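Local structure of beta-N-acetylhexosaminidase (Thermotoga neapolitana, 5BZA) at residues 427-432 against 442-447; 347-352 against 401-406; 90-95 against 144-149; 154-159 against 201-206; 18-23 against 276-281. The protein probably hydrolyses terminal non-reducing N-acetyl-D-hexosamine residues of N-acetyl-beta-D-hexosaminides, as a member of glycosyl hydrolase family 3. One frame throughout, in Å; residues are numbered along the deposited sequence.

Contact 1. Residues 427-432 against 442-447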
# COMPACT_ATOMS: atom_id res chain seq x y z
N TYR B 427 -10.47 -31.74 -0.13
CA TYR B 427 -9.31 -31.36 0.64
C TYR B 427 -8.58 -30.24 -0.07
O TYR B 427 -8.13 -30.40 -1.22
CB TYR B 427 -8.37 -32.56 0.86
CG TYR B 427 -9.01 -33.59 1.74
CD1 TYR B 427 -8.96 -33.46 3.12
CD2 TYR B 427 -9.68 -34.69 1.20
CE1 TYR B 427 -9.57 -34.35 3.95
CE2 TYR B 427 -10.30 -35.63 2.03
CZ TYR B 427 -10.24 -35.45 3.40
OH TYR B 427 -10.83 -36.36 4.24
N PHE B 428 -8.47 -29.12 0.63
CA PHE B 428 -7.71 -28.00 0.10
C PHE B 428 -6.38 -27.99 0.81
O PHE B 428 -6.31 -27.61 1.99
CB PHE B 428 -8.46 -26.66 0.28
CG PHE B 428 -9.73 -26.53 -0.54
CD1 PHE B 428 -10.90 -27.16 -0.14
CD2 PHE B 428 -9.75 -25.74 -1.70
CE1 PHE B 428 -12.09 -27.03 -0.90
CE2 PHE B 428 -10.94 -25.61 -2.46
CZ PHE B 428 -12.09 -26.26 -2.06
N ILE B 429 -5.33 -28.41 0.13
CA ILE B 429 -4.02 -28.42 0.77
C ILE B 429 -3.34 -27.10 0.52
O ILE B 429 -2.87 -26.83 -0.58
CB ILE B 429 -3.12 -29.62 0.34
CG1 ILE B 429 -3.58 -30.89 1.08
CG2 ILE B 429 -1.71 -29.40 0.87
CD1 ILE B 429 -4.49 -31.82 0.32
N ILE B 430 -3.33 -26.26 1.55
CA ILE B 430 -3.01 -24.86 1.35
C ILE B 430 -1.66 -24.39 1.86
O ILE B 430 -1.26 -23.26 1.59
CB ILE B 430 -4.12 -23.96 1.95
CG1 ILE B 430 -4.20 -24.11 3.47
CG2 ILE B 430 -5.44 -24.25 1.27
CD1 ILE B 430 -5.19 -23.11 4.09
N ARG B 431 -0.97 -25.21 2.65
CA ARG B 431 0.40 -24.90 3.06
C ARG B 431 1.36 -25.90 2.46
O ARG B 431 1.78 -25.76 1.32
CB ARG B 431 0.56 -24.88 4.57
CG ARG B 431 -0.01 -23.68 5.17
CD ARG B 431 0.79 -23.31 6.36
NE ARG B 431 2.16 -23.12 5.91
CZ ARG B 431 3.07 -22.42 6.59
NH1 ARG B 431 2.73 -21.81 7.72
NH2 ARG B 431 4.31 -22.32 6.12
N ASN B 432 1.73 -26.90 3.27
CA ASN B 432 2.68 -27.91 2.88
C ASN B 432 2.10 -28.86 1.83
O ASN B 432 1.31 -29.73 2.15
CB ASN B 432 3.11 -28.68 4.14
CG ASN B 432 4.19 -29.71 3.86
OD1 ASN B 432 4.85 -29.68 2.80
ND2 ASN B 432 4.43 -30.59 4.84
N ARG B 442 -8.68 -39.41 -2.72
CA ARG B 442 -9.54 -38.35 -2.21
C ARG B 442 -9.63 -37.21 -3.22
O ARG B 442 -8.73 -37.05 -4.06
CB ARG B 442 -9.02 -37.83 -0.90
CG ARG B 442 -8.84 -38.88 0.16
CD ARG B 442 -10.11 -39.40 0.80
NE ARG B 442 -9.77 -40.31 1.91
CZ ARG B 442 -10.51 -40.45 3.01
NH1 ARG B 442 -11.63 -39.72 3.14
NH2 ARG B 442 -10.13 -41.28 3.99
N SER B 443 -10.70 -36.43 -3.14
CA SER B 443 -10.80 -35.18 -3.90
C SER B 443 -9.88 -34.13 -3.31
O SER B 443 -10.04 -33.68 -2.17
CB SER B 443 -12.24 -34.69 -3.91
OG SER B 443 -12.96 -35.46 -4.84
N VAL B 444 -8.90 -33.73 -4.10
CA VAL B 444 -7.86 -32.92 -3.53
C VAL B 444 -7.59 -31.73 -4.45
O VAL B 444 -7.48 -31.89 -5.68
CB VAL B 444 -6.56 -33.73 -3.33
CG1 VAL B 444 -5.45 -32.83 -2.82
CG2 VAL B 444 -6.79 -34.90 -2.32
N VAL B 445 -7.49 -30.55 -3.84
CA VAL B 445 -7.09 -29.32 -4.53
C VAL B 445 -5.82 -28.77 -3.85
O VAL B 445 -5.78 -28.67 -2.61
CB VAL B 445 -8.21 -28.22 -4.51
CG1 VAL B 445 -7.67 -26.86 -4.97
CG2 VAL B 445 -9.37 -28.62 -5.39
N ILE B 446 -4.77 -28.48 -4.62
CA ILE B 446 -3.56 -27.89 -4.03
C ILE B 446 -3.38 -26.43 -4.49
O ILE B 446 -3.41 -26.16 -5.69
CB ILE B 446 -2.26 -28.68 -4.39
CG1 ILE B 446 -2.44 -30.19 -4.15
CG2 ILE B 446 -1.08 -28.15 -3.57
CD1 ILE B 446 -1.28 -31.01 -4.67
N THR B 447 -3.19 -25.50 -3.54
CA THR B 447 -3.14 -24.08 -3.88
C THR B 447 -1.74 -23.48 -3.89
O THR B 447 -1.50 -22.49 -4.56
CB THR B 447 -4.00 -23.22 -2.92
OG1 THR B 447 -3.53 -23.35 -1.57
CG2 THR B 447 -5.45 -23.62 -3.03
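The ring of Y427 has the carbonyl of S443 at its edge, near the ring plane, with S443 O 3.5 Å from Y427 CD2. The aliphatic stem of R442 comes at the same ring obliquely, R442 CB lying 3.8 Å from Y427 CD2. The guanidinium of R442 stands nearly upright to that ring (planes 87° apart), and R442 NH1 lies near Y427 OH without a hydrogen bond. Y427 OH is instead hydrogen-bonded to the carbonyl of H417, R442 NH1 and NH2 to those of L420 and L418. F428 shares its face of the sheet with V445; V445 CG1 meets F428 CD2 at 4.0 Å and at a slant, while F403 stacks on the ring. These are paired parallel strands of the mixed sheet in the C-terminal domain. Y427 N gives its proton to S443 O (2.8 Å), V445 N to Y427 O (2.7 Å, 178° at the hydrogen) and I429 N to V445 O, V445 thus bonding both Y427 and I429. The last bond, T447 N to I429 O, stretches to 3.3 Å as the strands end. On the face of Y427 and V444, I429 CD1 closely approaches V444 CG1 at 3.4 Å, and an I429 chi2 of 98°, off a staggered value, is consistent with local crowding. T447 OG1, hydrogen-bonded to the carbonyl of S449, rests 3.3 Å from I430 CA.

Contact 2. Residues 347-352 against 401-406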
# COMPACT_ATOMS: atom_id res chain seq x y z
N VAL B 347 -22.24 -25.97 1.79
CA VAL B 347 -20.90 -26.40 2.10
C VAL B 347 -20.64 -26.16 3.57
O VAL B 347 -21.06 -25.16 4.13
CB VAL B 347 -19.80 -25.67 1.23
CG1 VAL B 347 -18.41 -26.00 1.69
CG2 VAL B 347 -19.93 -26.05 -0.25
N VAL B 348 -19.95 -27.12 4.19
CA VAL B 348 -19.51 -26.97 5.54
C VAL B 348 -18.02 -26.66 5.43
O VAL B 348 -17.28 -27.40 4.75
CB VAL B 348 -19.77 -28.26 6.36
CG1 VAL B 348 -19.11 -28.14 7.71
CG2 VAL B 348 -21.26 -28.44 6.55
N LEU B 349 -17.56 -25.63 6.14
CA LEU B 349 -16.18 -25.18 5.98
C LEU B 349 -15.38 -25.49 7.22
O LEU B 349 -15.72 -25.03 8.33
CB LEU B 349 -16.10 -23.68 5.73
CG LEU B 349 -16.69 -23.04 4.47
CD1 LEU B 349 -16.46 -21.53 4.50
CD2 LEU B 349 -16.10 -23.66 3.19
N LEU B 350 -14.29 -26.22 7.03
CA LEU B 350 -13.41 -26.54 8.13
C LEU B 350 -12.19 -25.70 7.92
O LEU B 350 -11.46 -25.87 6.93
CB LEU B 350 -13.06 -28.04 8.16
CG LEU B 350 -14.20 -29.00 8.49
CD1 LEU B 350 -13.76 -30.48 8.50
CD2 LEU B 350 -14.77 -28.60 9.84
N VAL B 351 -11.97 -24.77 8.84
CA VAL B 351 -10.93 -23.78 8.62
C VAL B 351 -9.99 -23.75 9.80
O VAL B 351 -10.47 -23.66 10.93
CB VAL B 351 -11.55 -22.36 8.39
CG1 VAL B 351 -10.45 -21.31 8.32
CG2 VAL B 351 -12.43 -22.34 7.13
N PRO B 352 -8.66 -23.82 9.56
CA PRO B 352 -7.64 -23.72 10.63
C PRO B 352 -7.97 -22.57 11.57
O PRO B 352 -8.35 -21.50 11.11
CB PRO B 352 -6.34 -23.45 9.86
CG PRO B 352 -6.56 -24.15 8.55
CD PRO B 352 -8.04 -24.06 8.24
N PHE B 401 -15.59 -28.85 2.91
CA PHE B 401 -14.31 -28.32 2.44
C PHE B 401 -13.37 -28.36 3.60
O PHE B 401 -13.52 -27.57 4.54
CB PHE B 401 -14.41 -26.87 1.94
CG PHE B 401 -15.13 -26.69 0.63
CD1 PHE B 401 -15.58 -27.77 -0.10
CD2 PHE B 401 -15.28 -25.41 0.08
CE1 PHE B 401 -16.24 -27.60 -1.32
CE2 PHE B 401 -15.92 -25.22 -1.16
CZ PHE B 401 -16.41 -26.31 -1.86
N ASP B 402 -12.37 -29.25 3.56
CA ASP B 402 -11.38 -29.29 4.62
C ASP B 402 -10.16 -28.49 4.15
O ASP B 402 -9.48 -28.83 3.17
CB ASP B 402 -11.03 -30.75 4.99
CG ASP B 402 -9.89 -30.88 6.03
OD1 ASP B 402 -9.57 -29.88 6.74
OD2 ASP B 402 -9.37 -32.03 6.20
N PHE B 403 -9.90 -27.39 4.85
CA PHE B 403 -8.75 -26.56 4.50
C PHE B 403 -7.58 -27.02 5.33
O PHE B 403 -7.38 -26.64 6.50
CB PHE B 403 -9.07 -25.08 4.70
CG PHE B 403 -10.03 -24.54 3.69
CD1 PHE B 403 -9.58 -24.12 2.44
CD2 PHE B 403 -11.39 -24.56 3.93
CE1 PHE B 403 -10.46 -23.67 1.48
CE2 PHE B 403 -12.28 -24.11 2.96
CZ PHE B 403 -11.81 -23.67 1.74
N VAL B 404 -6.81 -27.89 4.69
CA VAL B 404 -5.82 -28.70 5.39
C VAL B 404 -4.50 -27.96 5.62
O VAL B 404 -3.87 -27.47 4.69
CB VAL B 404 -5.54 -29.96 4.61
CG1 VAL B 404 -4.54 -30.82 5.37
CG2 VAL B 404 -6.86 -30.71 4.31
N VAL B 405 -4.08 -27.95 6.88
CA VAL B 405 -2.78 -27.45 7.33
C VAL B 405 -2.13 -28.56 8.20
O VAL B 405 -2.83 -29.22 8.99
CB VAL B 405 -2.94 -26.13 8.09
CG1 VAL B 405 -1.67 -25.75 8.82
CG2 VAL B 405 -3.39 -25.02 7.13
N ASN B 406 -0.84 -28.84 7.95
CA ASN B 406 0.03 -29.81 8.68
C ASN B 406 -0.68 -31.14 9.05
O ASN B 406 -0.78 -31.55 10.21
CB ASN B 406 0.71 -29.16 9.92
CG ASN B 406 -0.15 -29.20 11.18
OD1 ASN B 406 -1.35 -28.93 11.10
ND2 ASN B 406 0.43 -29.58 12.31
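This is a pairing of two neighbouring parallel strands inside the mixed sheet of the C-terminal domain, L349 opposite F401 and L350 opposite D402. Three backbone bonds establish this: F401 N to V348 O (2.9 Å, 175° at the hydrogen), L350 N to F401 O (2.9 Å) and F403 N to L350 O (3.0 Å). Across the pairing, V347 CG1, held anti to its own nitrogen (chi1 173°), sits 3.5 Å above the middle of the F401 ring, a CH-pi contact. L349 CD2 reaches F401 CD2 obliquely at 3.7 Å and also lies at the edge of the F403 ring, in its plane. Putting an alanine at F401 would probably strip V347 CG1 of the face it rests on and open a gap beside L349 CD2. Further along, P352 CG abuts V405 CG2 at 3.6 Å. D402 turns to the other face, where its OD2 is hydrogen-bonded to H417 ND1. Helix 364-377 covers L349, F403 and P352 through A374, I370 and Y367, while strands 380-386 and 425-429 flank the pair.

Contact 3. Residues 90-95 against 144-149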
# COMPACT_ATOMS: atom_id res chain seq x y z
N VAL B 90 5.95 22.66 -3.88
CA VAL B 90 6.86 21.59 -4.27
C VAL B 90 6.56 20.28 -3.54
O VAL B 90 6.53 19.23 -4.16
CB VAL B 90 8.34 22.00 -4.03
CG1 VAL B 90 9.25 20.78 -3.92
CG2 VAL B 90 8.77 22.93 -5.14
N PHE B 91 6.30 20.37 -2.25
CA PHE B 91 5.91 19.20 -1.48
C PHE B 91 4.63 18.57 -2.04
O PHE B 91 4.49 17.35 -1.99
CB PHE B 91 5.76 19.56 -0.01
CG PHE B 91 7.08 19.71 0.68
CD1 PHE B 91 7.82 18.58 1.05
CD2 PHE B 91 7.62 20.97 0.88
CE1 PHE B 91 9.05 18.71 1.64
CE2 PHE B 91 8.84 21.11 1.47
CZ PHE B 91 9.57 19.97 1.87
N THR B 92 3.71 19.36 -2.57
CA THR B 92 2.52 18.77 -3.21
C THR B 92 2.88 17.98 -4.49
O THR B 92 2.35 16.87 -4.74
CB THR B 92 1.46 19.87 -3.55
OG1 THR B 92 1.13 20.58 -2.33
CG2 THR B 92 0.24 19.26 -4.21
N GLY B 93 3.75 18.55 -5.31
CA GLY B 93 4.23 17.85 -6.50
C GLY B 93 4.92 16.53 -6.12
O GLY B 93 4.70 15.51 -6.76
N ARG B 94 5.76 16.55 -5.08
CA ARG B 94 6.48 15.33 -4.64
C ARG B 94 5.48 14.26 -4.14
O ARG B 94 5.59 13.06 -4.48
CB ARG B 94 7.51 15.68 -3.56
CG ARG B 94 8.66 16.60 -4.03
CD ARG B 94 9.81 16.74 -3.01
NE ARG B 94 10.89 17.61 -3.55
CZ ARG B 94 11.60 18.52 -2.85
NH1 ARG B 94 11.36 18.76 -1.56
NH2 ARG B 94 12.53 19.24 -3.48
N TYR B 95 4.47 14.67 -3.38
CA TYR B 95 3.49 13.71 -2.93
C TYR B 95 2.76 13.11 -4.16
O TYR B 95 2.49 11.92 -4.22
CB TYR B 95 2.47 14.36 -2.01
CG TYR B 95 1.21 13.53 -1.91
CD1 TYR B 95 1.21 12.33 -1.21
CD2 TYR B 95 0.05 13.91 -2.59
CE1 TYR B 95 0.06 11.53 -1.14
CE2 TYR B 95 -1.08 13.12 -2.54
CZ TYR B 95 -1.08 11.93 -1.81
OH TYR B 95 -2.23 11.17 -1.75
N MET B 144 -1.06 23.09 -9.96
CA MET B 144 -0.10 22.84 -11.03
C MET B 144 0.96 21.82 -10.59
O MET B 144 1.32 20.91 -11.34
CB MET B 144 0.57 24.13 -11.47
CG MET B 144 1.37 24.00 -12.75
SD MET B 144 0.46 23.75 -14.29
CE MET B 144 0.71 21.98 -14.51
N GLU B 145 1.48 21.99 -9.38
CA GLU B 145 2.42 21.05 -8.84
C GLU B 145 1.82 19.67 -8.80
O GLU B 145 2.49 18.68 -9.14
CB GLU B 145 2.88 21.46 -7.46
CG GLU B 145 4.03 22.48 -7.47
CD GLU B 145 5.37 21.84 -7.85
OE1 GLU B 145 5.43 20.58 -8.00
OE2 GLU B 145 6.39 22.56 -7.92
N ALA B 146 0.55 19.58 -8.40
CA ALA B 146 -0.09 18.29 -8.30
C ALA B 146 -0.18 17.62 -9.65
O ALA B 146 0.13 16.42 -9.79
CB ALA B 146 -1.46 18.42 -7.68
N CYS B 147 -0.62 18.37 -10.64
CA CYS B 147 -0.75 17.79 -11.98
C CYS B 147 0.58 17.33 -12.55
O CYS B 147 0.65 16.27 -13.19
CB CYS B 147 -1.42 18.79 -12.94
SG CYS B 147 -3.18 18.95 -12.58
N MET B 148 1.62 18.15 -12.35
CA MET B 148 2.94 17.84 -12.83
C MET B 148 3.46 16.56 -12.12
O MET B 148 3.96 15.66 -12.77
CB MET B 148 3.89 19.02 -12.61
CG MET B 148 5.26 18.86 -13.27
SD MET B 148 5.16 18.69 -15.09
CE MET B 148 4.69 20.37 -15.63
N GLY B 149 3.30 16.48 -10.80
CA GLY B 149 3.68 15.31 -10.04
C GLY B 149 2.99 14.03 -10.51
O GLY B 149 3.67 13.01 -10.76
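E145 bends back on itself toward V90 and G93: CG lies anti to the carbonyl carbon (chi1 -84°) and a second turn at chi2 (-74°) lays the carboxylate along the neighbouring helix. OE1 of E145 thereby comes 3.3 Å from G93 CA, and OE2 of E145 lies 3.7 Å from V90 CG2, the two side chains running alongside each other. The fold element is a pair of adjacent outer helices, 89-106 and 136-153, of the TIM-barrel-type N-terminal domain; they lead into the neighbouring strands 110-111 and 156-162. The segment axes approach to 7.2 Å, close for two helices, and cross at -27°, and glycine makes this possible. A beta carbon on G93 would run into E145 OE1, and one on G149 would strike G93 O. No hydrogen bond joins the two segments. C-H donors on the glycines meet carbonyls instead: G93 CA lies 3.3 Å from E145 O, which also accepts from G149 N in the ordinary helical bond. On its other flank, helix 89-106 packs through R94 and Y95 on L324 of the second subunit. Beside the glycines, T92 CG2 and A146 CB touch at 4.0 Å, and the carbonyl of G93 completes the exchange, its O lying 3.4 Å from G149 CA.

Contact 4. Residues 154-159 against 201-206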
# COMPACT_ATOMS: atom_id res chain seq x y z
N GLY B 154 3.35 8.95 -13.74
CA GLY B 154 2.78 7.99 -14.67
C GLY B 154 1.26 7.92 -14.67
O GLY B 154 0.65 6.93 -15.10
N VAL B 155 0.62 8.94 -14.12
CA VAL B 155 -0.83 8.93 -14.13
C VAL B 155 -1.38 10.25 -14.68
O VAL B 155 -0.94 11.33 -14.30
CB VAL B 155 -1.31 8.65 -12.68
CG1 VAL B 155 -2.64 9.11 -12.45
CG2 VAL B 155 -1.24 7.16 -12.42
N ILE B 156 -2.34 10.19 -15.57
CA ILE B 156 -2.98 11.45 -16.04
C ILE B 156 -3.95 12.01 -15.05
O ILE B 156 -4.96 11.39 -14.75
CB ILE B 156 -3.71 11.24 -17.36
CG1 ILE B 156 -2.67 10.85 -18.39
CG2 ILE B 156 -4.40 12.55 -17.82
CD1 ILE B 156 -3.27 10.56 -19.69
N PRO B 157 -3.68 13.23 -14.56
CA PRO B 157 -4.61 13.86 -13.62
C PRO B 157 -5.93 14.23 -14.28
O PRO B 157 -5.99 14.42 -15.49
CB PRO B 157 -3.84 15.10 -13.14
CG PRO B 157 -2.97 15.44 -14.28
CD PRO B 157 -2.56 14.13 -14.92
N CYS B 158 -6.97 14.29 -13.46
CA CYS B 158 -8.28 14.82 -13.86
C CYS B 158 -8.70 15.91 -12.88
O CYS B 158 -9.12 15.65 -11.74
CB CYS B 158 -9.33 13.71 -13.92
SG CYS B 158 -10.95 14.29 -14.49
N ILE B 159 -8.57 17.15 -13.30
CA ILE B 159 -8.85 18.26 -12.40
C ILE B 159 -10.37 18.41 -12.25
O ILE B 159 -11.10 18.14 -13.15
CB ILE B 159 -8.17 19.56 -12.90
CG1 ILE B 159 -8.61 19.93 -14.32
CG2 ILE B 159 -6.65 19.41 -12.80
CD1 ILE B 159 -7.92 21.18 -14.84
N ARG B 201 1.92 22.47 -20.30
CA ARG B 201 1.88 21.36 -21.26
C ARG B 201 1.60 20.00 -20.59
O ARG B 201 1.77 18.98 -21.24
CB ARG B 201 3.20 21.26 -22.05
CG ARG B 201 3.53 22.43 -23.00
CD ARG B 201 2.60 22.47 -24.22
NE ARG B 201 2.69 21.26 -25.05
CZ ARG B 201 2.06 21.08 -26.21
NH1 ARG B 201 1.23 22.01 -26.69
NH2 ARG B 201 2.22 19.94 -26.90
N VAL B 202 1.09 19.99 -19.34
CA VAL B 202 0.69 18.72 -18.75
C VAL B 202 -0.62 18.27 -19.38
O VAL B 202 -1.58 19.04 -19.48
CB VAL B 202 0.46 18.79 -17.21
CG1 VAL B 202 -0.02 17.44 -16.67
CG2 VAL B 202 1.73 19.18 -16.50
N LYS B 203 -0.64 17.03 -19.85
CA LYS B 203 -1.87 16.46 -20.35
C LYS B 203 -2.78 16.24 -19.16
O LYS B 203 -2.37 15.61 -18.16
CB LYS B 203 -1.63 15.14 -21.07
CG LYS B 203 -2.90 14.58 -21.72
CD LYS B 203 -2.58 13.44 -22.67
CE LYS B 203 -3.62 13.35 -23.77
NZ LYS B 203 -3.02 13.08 -25.11
N THR B 204 -4.03 16.68 -19.27
CA THR B 204 -4.96 16.51 -18.15
C THR B 204 -6.37 16.20 -18.65
O THR B 204 -6.72 16.53 -19.77
CB THR B 204 -5.01 17.79 -17.23
OG1 THR B 204 -5.87 17.55 -16.10
CG2 THR B 204 -5.58 19.03 -17.96
N ALA B 205 -7.20 15.53 -17.84
CA ALA B 205 -8.64 15.53 -18.14
C ALA B 205 -9.33 16.59 -17.25
O ALA B 205 -8.76 17.07 -16.27
CB ALA B 205 -9.27 14.12 -17.93
N VAL B 206 -10.55 16.96 -17.61
CA VAL B 206 -11.31 17.90 -16.78
C VAL B 206 -12.64 17.26 -16.40
O VAL B 206 -13.38 16.78 -17.27
CB VAL B 206 -11.60 19.24 -17.50
CG1 VAL B 206 -12.53 20.10 -16.63
CG2 VAL B 206 -10.31 19.95 -17.81
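P157 O accepts from A205 N at 2.9 Å, nearly straight (169° at the hydrogen) and in the carbonyl plane, and I159 N returns a bond to A205 O at 3.0 Å, tilted from that carbonyl's plane. T204 OG1 stands near both acceptors, 3.2 Å from P157 O and 2.9 Å from A205 O; which takes its one proton is not settled. On one face C158 SG meets A205 CB at 3.8 Å. On the other, chi1 of 57° sets I159 CG1 between its own nitrogen and carbonyl carbon, where it touches V206 CG2 at 3.9 Å. An alanine in place of I159 is likely to leave V206 CG2 without this partner and a gap toward F194 and F198. C147 backs the same isoleucine. The strands are parallel neighbours in the barrel, and the first runs on to H161, which binds cadmium with D245. P157 has no N-H to give, consistent with the bonded pairing beginning at its carbonyl, and neutral groups make every bond across it.

Contact 5. Residues 18-23 against 276-281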
# COMPACT_ATOMS: atom_id res chain seq x y z
N GLU B 18 -19.43 -11.75 -12.52
CA GLU B 18 -19.70 -12.18 -13.91
C GLU B 18 -20.54 -11.09 -14.58
O GLU B 18 -20.34 -10.81 -15.76
CB GLU B 18 -20.37 -13.56 -13.96
CG GLU B 18 -20.37 -14.37 -15.31
CD GLU B 18 -18.94 -14.84 -15.79
OE1 GLU B 18 -17.91 -14.35 -15.25
OE2 GLU B 18 -18.82 -15.77 -16.66
N GLU B 19 -21.42 -10.41 -13.83
CA GLU B 19 -22.19 -9.32 -14.44
C GLU B 19 -21.23 -8.21 -14.94
O GLU B 19 -21.34 -7.75 -16.09
CB GLU B 19 -23.22 -8.72 -13.47
CG GLU B 19 -24.10 -7.62 -14.09
CD GLU B 19 -25.19 -7.07 -13.15
OE1 GLU B 19 -25.07 -7.28 -11.92
OE2 GLU B 19 -26.14 -6.41 -13.64
N ALA B 20 -20.28 -7.82 -14.08
CA ALA B 20 -19.28 -6.85 -14.47
C ALA B 20 -18.51 -7.25 -15.74
O ALA B 20 -18.42 -6.47 -16.68
CB ALA B 20 -18.34 -6.60 -13.31
N ARG B 21 -18.01 -8.48 -15.81
CA ARG B 21 -17.35 -8.91 -17.04
C ARG B 21 -18.30 -8.86 -18.24
O ARG B 21 -17.88 -8.48 -19.34
CB ARG B 21 -16.78 -10.33 -16.90
CG ARG B 21 -15.84 -10.53 -15.71
CD ARG B 21 -15.35 -12.00 -15.53
NE ARG B 21 -15.19 -12.09 -14.09
CZ ARG B 21 -15.98 -12.79 -13.28
NH1 ARG B 21 -16.91 -13.58 -13.79
NH2 ARG B 21 -15.78 -12.75 -11.98
N GLU B 22 -19.55 -9.28 -18.05
CA GLU B 22 -20.55 -9.25 -19.11
C GLU B 22 -20.71 -7.82 -19.66
O GLU B 22 -20.63 -7.62 -20.87
CB GLU B 22 -21.94 -9.76 -18.64
CG GLU B 22 -22.18 -11.30 -18.63
CD GLU B 22 -23.53 -11.72 -17.98
OE1 GLU B 22 -24.46 -10.87 -17.88
OE2 GLU B 22 -23.67 -12.92 -17.59
N VAL B 23 -20.95 -6.85 -18.77
CA VAL B 23 -21.16 -5.45 -19.19
C VAL B 23 -19.93 -4.93 -19.90
O VAL B 23 -20.04 -4.35 -20.98
CB VAL B 23 -21.50 -4.52 -18.03
CG1 VAL B 23 -21.49 -3.06 -18.50
CG2 VAL B 23 -22.82 -4.90 -17.45
N ASP B 276 -21.66 6.09 -11.81
CA ASP B 276 -21.06 5.60 -10.57
C ASP B 276 -21.44 4.14 -10.34
O ASP B 276 -21.09 3.58 -9.30
CB ASP B 276 -21.43 6.49 -9.36
CG ASP B 276 -22.88 6.42 -9.01
OD1 ASP B 276 -23.65 5.85 -9.79
OD2 ASP B 276 -23.27 6.98 -7.95
N ASN B 277 -22.10 3.54 -11.33
CA ASN B 277 -22.56 2.16 -11.27
C ASN B 277 -22.57 1.51 -12.65
O ASN B 277 -23.36 1.89 -13.50
CB ASN B 277 -23.96 2.09 -10.67
CG ASN B 277 -24.38 0.67 -10.34
OD1 ASN B 277 -23.81 -0.32 -10.85
ND2 ASN B 277 -25.40 0.56 -9.48
N PHE B 278 -21.72 0.49 -12.85
CA PHE B 278 -21.60 -0.15 -14.17
C PHE B 278 -22.92 -0.76 -14.60
O PHE B 278 -23.20 -0.88 -15.78
CB PHE B 278 -20.50 -1.23 -14.15
CG PHE B 278 -20.84 -2.44 -13.30
CD1 PHE B 278 -20.59 -2.43 -11.92
CD2 PHE B 278 -21.43 -3.58 -13.87
CE1 PHE B 278 -20.90 -3.54 -11.12
CE2 PHE B 278 -21.73 -4.69 -13.08
CZ PHE B 278 -21.48 -4.67 -11.70
N ARG B 279 -23.72 -1.13 -13.62
CA ARG B 279 -25.03 -1.67 -13.91
C ARG B 279 -25.93 -0.64 -14.62
O ARG B 279 -26.87 -1.02 -15.28
CB ARG B 279 -25.69 -2.22 -12.65
CG ARG B 279 -24.92 -3.40 -12.00
CD ARG B 279 -25.56 -3.87 -10.69
NE ARG B 279 -24.94 -5.11 -10.20
CZ ARG B 279 -24.09 -5.20 -9.17
NH1 ARG B 279 -23.83 -4.11 -8.43
NH2 ARG B 279 -23.56 -6.40 -8.84
N ASP B 280 -25.64 0.66 -14.50
CA ASP B 280 -26.41 1.67 -15.26
C ASP B 280 -25.97 1.79 -16.71
O ASP B 280 -26.60 2.54 -17.47
CB ASP B 280 -26.30 3.05 -14.63
CG ASP B 280 -26.98 3.13 -13.32
OD1 ASP B 280 -28.06 2.50 -13.18
OD2 ASP B 280 -26.43 3.76 -12.42
N LEU B 281 -24.89 1.13 -17.09
CA LEU B 281 -24.36 1.37 -18.42
C LEU B 281 -25.37 1.07 -19.55
O LEU B 281 -25.50 1.88 -20.46
CB LEU B 281 -23.08 0.57 -18.64
CG LEU B 281 -22.42 0.75 -20.02
CD1 LEU B 281 -22.23 2.22 -20.32
CD2 LEU B 281 -21.09 0.03 -20.06
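An Asx turn, in which N277 OD1 accepts from R279 N, opens the short turn that sets F278 and R279 against E19 and A20 of helix 18-27. F278 has CG between its nitrogen and carbonyl carbon (chi1 68°), and the ring reaches the helix backbone, F278 CE2 lying 3.5 Å from A20 CA. Its two faces are both occupied: A20 CB sits 3.9 Å above one, offset toward the rim, and R279 CG 3.6 Å above the opposite one. E19 CG and V23 CG2 approach at the edge. The extended R279 chain thus runs over the ring, so that F278 CZ lies 3.7 Å from the guanidinium plane, over its centre. In the fold, this joins the helix after strand 9-13 to the connection after strand 273-275; these are adjacent strands, the first and last of the barrel, so the contact lies where its two ends meet. F13 of the first strand stacks on F278 as well. At the outer margin R279 NE makes a salt bridge with E19 OE1, 2.8 Å long and 158° at the hydrogen. The oxygen lies at the guanidinium edge, near its plane, yet the nitrogen meets the carboxylate from above, 48° out of its plane. Deeper in, V23 CG1 and L281 CD2 touch closely at 3.5 Å; L281 also packs on F9 and C11.

In the fold
From the N terminus, contact 5 opens first, at 18-23, and closes last within the barrel domain, at 276-281, joining the helix after the first barrel strand to the connection after the last. Inside that long loop lie contacts 3 and 4, in series: 90-95 to 144-149 ties two outer helices, and 154-159 to 201-206 ties two inner strands. These two touch, M148 and M144 resting on V202, so the helix pair and the strand pair are joined. Contact 2 (347-352 to 401-406) and then contact 1 (427-432 to 442-447) follow in series in the C-terminal domain, sharing one sheet through F428, which bonds to D402 and V404. The centres of contacts 1 and 4 are about 47 Å apart.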